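Local coordinates for protein-S-isoprenylcysteine O-methyltransferase (Tribolium castaneum, PDB 5V7P), which methylates the carboxyl group of isoprenylated C-terminal cysteines in the endoplasmic reticulum membrane, using S-adenosyl-L-methionine as methyl donor, at residues A[249-254]-A[260-265]. Sequence-based numbering, arbitrary orientation.
With SAH (S-adenosyl-L-homocysteine), chain C.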
ATOM      1  N   ILE A 249      -1.401 -16.077   0.344  1.00 24.75           N
ATOM      2  CA  ILE A 249      -0.330 -16.304  -0.621  1.00 22.27           C
ATOM      3  C   ILE A 249       1.028 -16.044   0.017  1.00 32.50           C
ATOM      4  O   ILE A 249       2.016 -16.714  -0.310  1.00 25.64           O
ATOM      5  CB  ILE A 249      -0.541 -15.421  -1.868  1.00 19.48           C
ATOM      6  CG1 ILE A 249       0.520 -15.710  -2.936  1.00 34.77           C
ATOM      7  CG2 ILE A 249      -0.523 -13.943  -1.504  1.00 33.22           C
ATOM      8  CD1 ILE A 249       0.391 -17.073  -3.579  1.00 39.85           C
ATOM      9  N   GLU A 250       1.101 -15.076   0.933  1.00 27.80           N
ATOM     10  CA  GLU A 250       2.384 -14.692   1.513  1.00 20.90           C
ATOM     11  C   GLU A 250       2.961 -15.812   2.369  1.00 28.07           C
ATOM     12  O   GLU A 250       4.168 -16.073   2.325  1.00 19.47           O
ATOM     13  CB  GLU A 250       2.214 -13.413   2.331  1.00 25.13           C
ATOM     14  CG  GLU A 250       3.472 -12.947   3.045  1.00 27.42           C
ATOM     15  CD  GLU A 250       3.352 -11.524   3.558  1.00 32.03           C
ATOM     16  OE1 GLU A 250       2.574 -10.743   2.971  1.00 28.05           O
ATOM     17  OE2 GLU A 250       4.029 -11.185   4.551  1.00 26.22           O
ATOM     18  N   GLU A 251       2.117 -16.488   3.147  1.00 23.99           N
ATOM     19  CA  GLU A 251       2.592 -17.568   3.999  1.00 27.42           C
ATOM     20  C   GLU A 251       2.900 -18.838   3.218  1.00 30.63           C
ATOM     21  O   GLU A 251       3.713 -19.647   3.678  1.00 31.68           O
ATOM     22  CB  GLU A 251       1.564 -17.867   5.091  1.00 26.46           C
ATOM     23  CG  GLU A 251       1.434 -16.760   6.119  1.00 16.28           C
ATOM     24  CD  GLU A 251       0.681 -17.200   7.359  1.00 26.27           C
ATOM     25  OE1 GLU A 251       0.050 -18.277   7.322  1.00 33.65           O
ATOM     26  OE2 GLU A 251       0.723 -16.472   8.372  1.00 25.98           O
ATOM     27  N   SER A 252       2.276 -19.035   2.056  1.00 25.92           N
ATOM     28  CA  SER A 252       2.643 -20.168   1.214  1.00 34.05           C
ATOM     29  C   SER A 252       4.072 -20.024   0.708  1.00 23.93           C
ATOM     30  O   SER A 252       4.795 -21.018   0.580  1.00 31.65           O
ATOM     31  CB  SER A 252       1.670 -20.298   0.041  1.00 26.07           C
ATOM     32  OG  SER A 252       1.857 -19.258  -0.901  1.00 36.81           O
ATOM     33  N   MET A 253       4.499 -18.790   0.418  1.00 25.07           N
ATOM     34  CA  MET A 253       5.886 -18.562   0.028  1.00 23.66           C
ATOM     35  C   MET A 253       6.823 -18.672   1.223  1.00 34.86           C
ATOM     36  O   MET A 253       7.964 -19.123   1.075  1.00 32.18           O
ATOM     37  CB  MET A 253       6.035 -17.189  -0.628  1.00 28.95           C
ATOM     38  CG  MET A 253       5.046 -16.901  -1.750  1.00 34.60           C
ATOM     39  SD  MET A 253       4.812 -18.282  -2.882  1.00 57.82           S
ATOM     40  CE  MET A 253       6.477 -18.537  -3.489  1.00 52.35           C
ATOM     41  N   LEU A 254       6.366 -18.263   2.409  1.00 27.71           N
ATOM     42  CA  LEU A 254       7.201 -18.370   3.599  1.00 34.47           C
ATOM     43  C   LEU A 254       7.434 -19.824   3.988  1.00 31.20           C
ATOM     44  O   LEU A 254       8.508 -20.163   4.495  1.00 30.81           O
ATOM     45  CB  LEU A 254       6.565 -17.600   4.758  1.00 18.86           C
ATOM     46  CG  LEU A 254       6.646 -16.075   4.652  1.00 29.03           C
ATOM     47  CD1 LEU A 254       5.643 -15.412   5.582  1.00 23.66           C
ATOM     48  CD2 LEU A 254       8.056 -15.584   4.963  1.00 23.66           C
ATOM     49  N   GLN A 260       9.758 -26.084   8.062  1.00 33.08           N
ATOM     50  CA  GLN A 260       9.187 -26.382   9.372  1.00 35.52           C
ATOM     51  C   GLN A 260       9.366 -25.227  10.348  1.00 31.46           C
ATOM     52  O   GLN A 260       8.569 -25.083  11.281  1.00 31.74           O
ATOM     53  CB  GLN A 260       9.817 -27.654   9.942  1.00 43.57           C
ATOM     54  CG  GLN A 260       9.180 -28.144  11.240  1.00 46.90           C
ATOM     55  CD  GLN A 260       7.770 -28.657  11.037  1.00 46.89           C
ATOM     56  OE1 GLN A 260       7.447 -29.221   9.993  1.00 42.98           O
ATOM     57  NE2 GLN A 260       6.919 -28.458  12.037  1.00 50.38           N
ATOM     58  N   GLN A 261      10.401 -24.403  10.164  1.00 32.22           N
ATOM     59  CA  GLN A 261      10.584 -23.257  11.050  1.00 36.22           C
ATOM     60  C   GLN A 261       9.369 -22.341  11.020  1.00 31.06           C
ATOM     61  O   GLN A 261       8.945 -21.828  12.062  1.00 31.89           O
ATOM     62  CB  GLN A 261      11.849 -22.485  10.671  1.00 31.40           C
ATOM     63  CG  GLN A 261      13.117 -23.005  11.337  1.00 34.57           C
ATOM     64  CD  GLN A 261      13.586 -24.329  10.765  1.00 38.08           C
ATOM     65  OE1 GLN A 261      13.424 -25.382  11.385  1.00 40.64           O
ATOM     66  NE2 GLN A 261      14.178 -24.282   9.578  1.00 43.23           N
ATOM     67  N   TYR A 262       8.787 -22.123   9.837  1.00 33.65           N
ATOM     68  CA  TYR A 262       7.567 -21.328   9.770  1.00 35.96           C
ATOM     69  C   TYR A 262       6.351 -22.131  10.208  1.00 36.09           C
ATOM     70  O   TYR A 262       5.419 -21.565  10.789  1.00 35.63           O
ATOM     71  CB  TYR A 262       7.343 -20.785   8.360  1.00 30.53           C
ATOM     72  CG  TYR A 262       6.398 -19.607   8.354  1.00 32.74           C
ATOM     73  CD1 TYR A 262       6.843 -18.340   8.707  1.00 23.38           C
ATOM     74  CD2 TYR A 262       5.056 -19.761   8.027  1.00 27.03           C
ATOM     75  CE1 TYR A 262       5.990 -17.262   8.721  1.00 22.69           C
ATOM     76  CE2 TYR A 262       4.193 -18.681   8.039  1.00 32.89           C
ATOM     77  CZ  TYR A 262       4.667 -17.434   8.388  1.00 25.14           C
ATOM     78  OH  TYR A 262       3.823 -16.347   8.406  1.00 21.18           O
ATOM     79  N   CYS A 263       6.338 -23.438   9.940  1.00 29.19           N
ATOM     80  CA  CYS A 263       5.252 -24.277  10.434  1.00 32.06           C
ATOM     81  C   CYS A 263       5.176 -24.217  11.955  1.00 28.75           C
ATOM     82  O   CYS A 263       4.094 -24.057  12.528  1.00 34.55           O
ATOM     83  CB  CYS A 263       5.440 -25.716   9.953  1.00 33.05           C
ATOM     84  SG  CYS A 263       3.994 -26.774  10.202  1.00 61.83           S
ATOM     85  N   ASP A 264       6.326 -24.327  12.629  1.00 28.95           N
ATOM     86  CA  ASP A 264       6.350 -24.181  14.083  1.00 31.78           C
ATOM     87  C   ASP A 264       5.918 -22.782  14.498  1.00 33.75           C
ATOM     88  O   ASP A 264       5.271 -22.603  15.537  1.00 26.98           O
ATOM     89  CB  ASP A 264       7.752 -24.478  14.620  1.00 43.84           C
ATOM     90  CG  ASP A 264       8.217 -25.884  14.301  1.00 39.97           C
ATOM     91  OD1 ASP A 264       7.360 -26.774  14.119  1.00 42.77           O
ATOM     92  OD2 ASP A 264       9.446 -26.098  14.237  1.00 47.44           O
ATOM     93  N   TYR A 265       6.280 -21.775  13.700  1.00 34.33           N
ATOM     94  CA  TYR A 265       5.917 -20.395  14.002  1.00 30.19           C
ATOM     95  C   TYR A 265       4.413 -20.177  13.893  1.00 32.89           C
ATOM     96  O   TYR A 265       3.849 -19.371  14.643  1.00 30.70           O
ATOM     97  CB  TYR A 265       6.681 -19.466  13.058  1.00 28.63           C
ATOM     98  CG  TYR A 265       6.460 -17.986  13.266  1.00 31.77           C
ATOM     99  CD1 TYR A 265       6.583 -17.407  14.521  1.00 26.49           C
ATOM    100  CD2 TYR A 265       6.165 -17.158  12.190  1.00 29.76           C
ATOM    101  CE1 TYR A 265       6.395 -16.047  14.700  1.00 27.18           C
ATOM    102  CE2 TYR A 265       5.978 -15.805  12.359  1.00 21.93           C
ATOM    103  CZ  TYR A 265       6.094 -15.253  13.611  1.00 18.89           C
ATOM    104  OH  TYR A 265       5.907 -13.902  13.768  1.00 20.68           O
TER
HETATM  105  N   SAH C 301       3.597  -9.880   6.778  1.00 23.78           N
HETATM  106  CA  SAH C 301       4.633  -9.231   7.569  1.00 22.99           C
HETATM  107  CB  SAH C 301       5.670  -8.583   6.659  1.00 24.15           C
HETATM  108  CG  SAH C 301       5.090  -7.687   5.569  1.00 24.19           C
HETATM  109  SD  SAH C 301       6.368  -7.174   4.391  1.00 21.82           S
HETATM  110  C   SAH C 301       4.031  -8.185   8.505  1.00 28.54           C
HETATM  111  O   SAH C 301       2.876  -7.784   8.352  1.00 18.10           O
HETATM  112  OXT SAH C 301       4.682  -7.713   9.438  1.00 15.91           O
HETATM  113  C5' SAH C 301       6.150  -8.606   3.295  1.00 20.06           C
HETATM  114  C4' SAH C 301       7.404  -9.461   3.155  1.00 23.38           C
HETATM  115  O4' SAH C 301       7.861  -9.864   4.430  1.00 27.18           O
HETATM  116  C3' SAH C 301       7.102 -10.722   2.359  1.00 33.18           C
HETATM  117  O3' SAH C 301       7.921 -10.793   1.214  1.00 27.33           O
HETATM  118  C2' SAH C 301       7.377 -11.878   3.298  1.00 28.37           C
HETATM  119  O2' SAH C 301       8.115 -12.894   2.656  1.00 23.51           O
HETATM  120  C1' SAH C 301       8.149 -11.249   4.455  1.00 27.19           C
HETATM  121  N9  SAH C 301       7.795 -11.808   5.776  1.00 22.96           N
HETATM  122  C8  SAH C 301       6.543 -12.010   6.294  1.00 25.75           C
HETATM  123  N7  SAH C 301       6.662 -12.526   7.538  1.00 22.18           N
HETATM  124  C5  SAH C 301       7.975 -12.652   7.823  1.00 21.39           C
HETATM  125  C6  SAH C 301       8.646 -13.122   8.942  1.00 20.50           C
HETATM  126  N6  SAH C 301       7.975 -13.559  10.004  1.00 20.73           N
HETATM  127  N1  SAH C 301      10.022 -13.132   8.940  1.00 18.50           N
HETATM  128  C2  SAH C 301      10.723 -12.681   7.842  1.00 21.16           C
HETATM  129  N3  SAH C 301      10.048 -12.217   6.735  1.00 15.84           N
HETATM  130  C4  SAH C 301       8.697 -12.204   6.727  1.00 20.18           C
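Segments 249-254 and 260-265, on helices 231-258 and 260-268, come nearest at Leu254 CA and Tyr262 CA, 6.9 Å apart. Across that gap reaches the Tyr262 side chain, its CG anti to the backbone N (chi1 -160°), which carries the ring out from its own helix. Leu254 lies over one ring face: its CB sits 3.9 Å from the Tyr262 ring centroid, almost on the ring normal, a CH-pi contact. Its CD1 packs 3.6 Å from Tyr262 CZ. Glu251 meets the phenol end, its extended chain running at about a right angle to the tyrosine and its carboxylate plane turned 77° from the ring. Glu251 OE2 comes within 3.1 Å of Tyr262 OH, but its strongest partner is His209, which it meets by a hydrogen bond, and it also forms a salt bridge with Arg208; OE1 takes Gln266 NE2 and the Tyr279 backbone N. With an alanine at Tyr262 the space between the two helices would probably open, leaving Leu254 CB without its aromatic face and the Glu251 carboxylate less well confined. The other branch of Leu254, CD2, lies 3.5 Å from SAH O2', and Tyr265 CE2 is 3.8 Å from the adenine N6. One turn back from Leu254, Glu250 OE2 accepts a 2.6 Å hydrogen bond from SAH N, and its OE1 is held by Tyr212 OH. Together the two helices form part of the cofactor pocket of this ICMT-family membrane methyltransferase, in a region inferred to face the cytoplasm, with Glu251 as a second-shell residue behind the cofactor-binding His209.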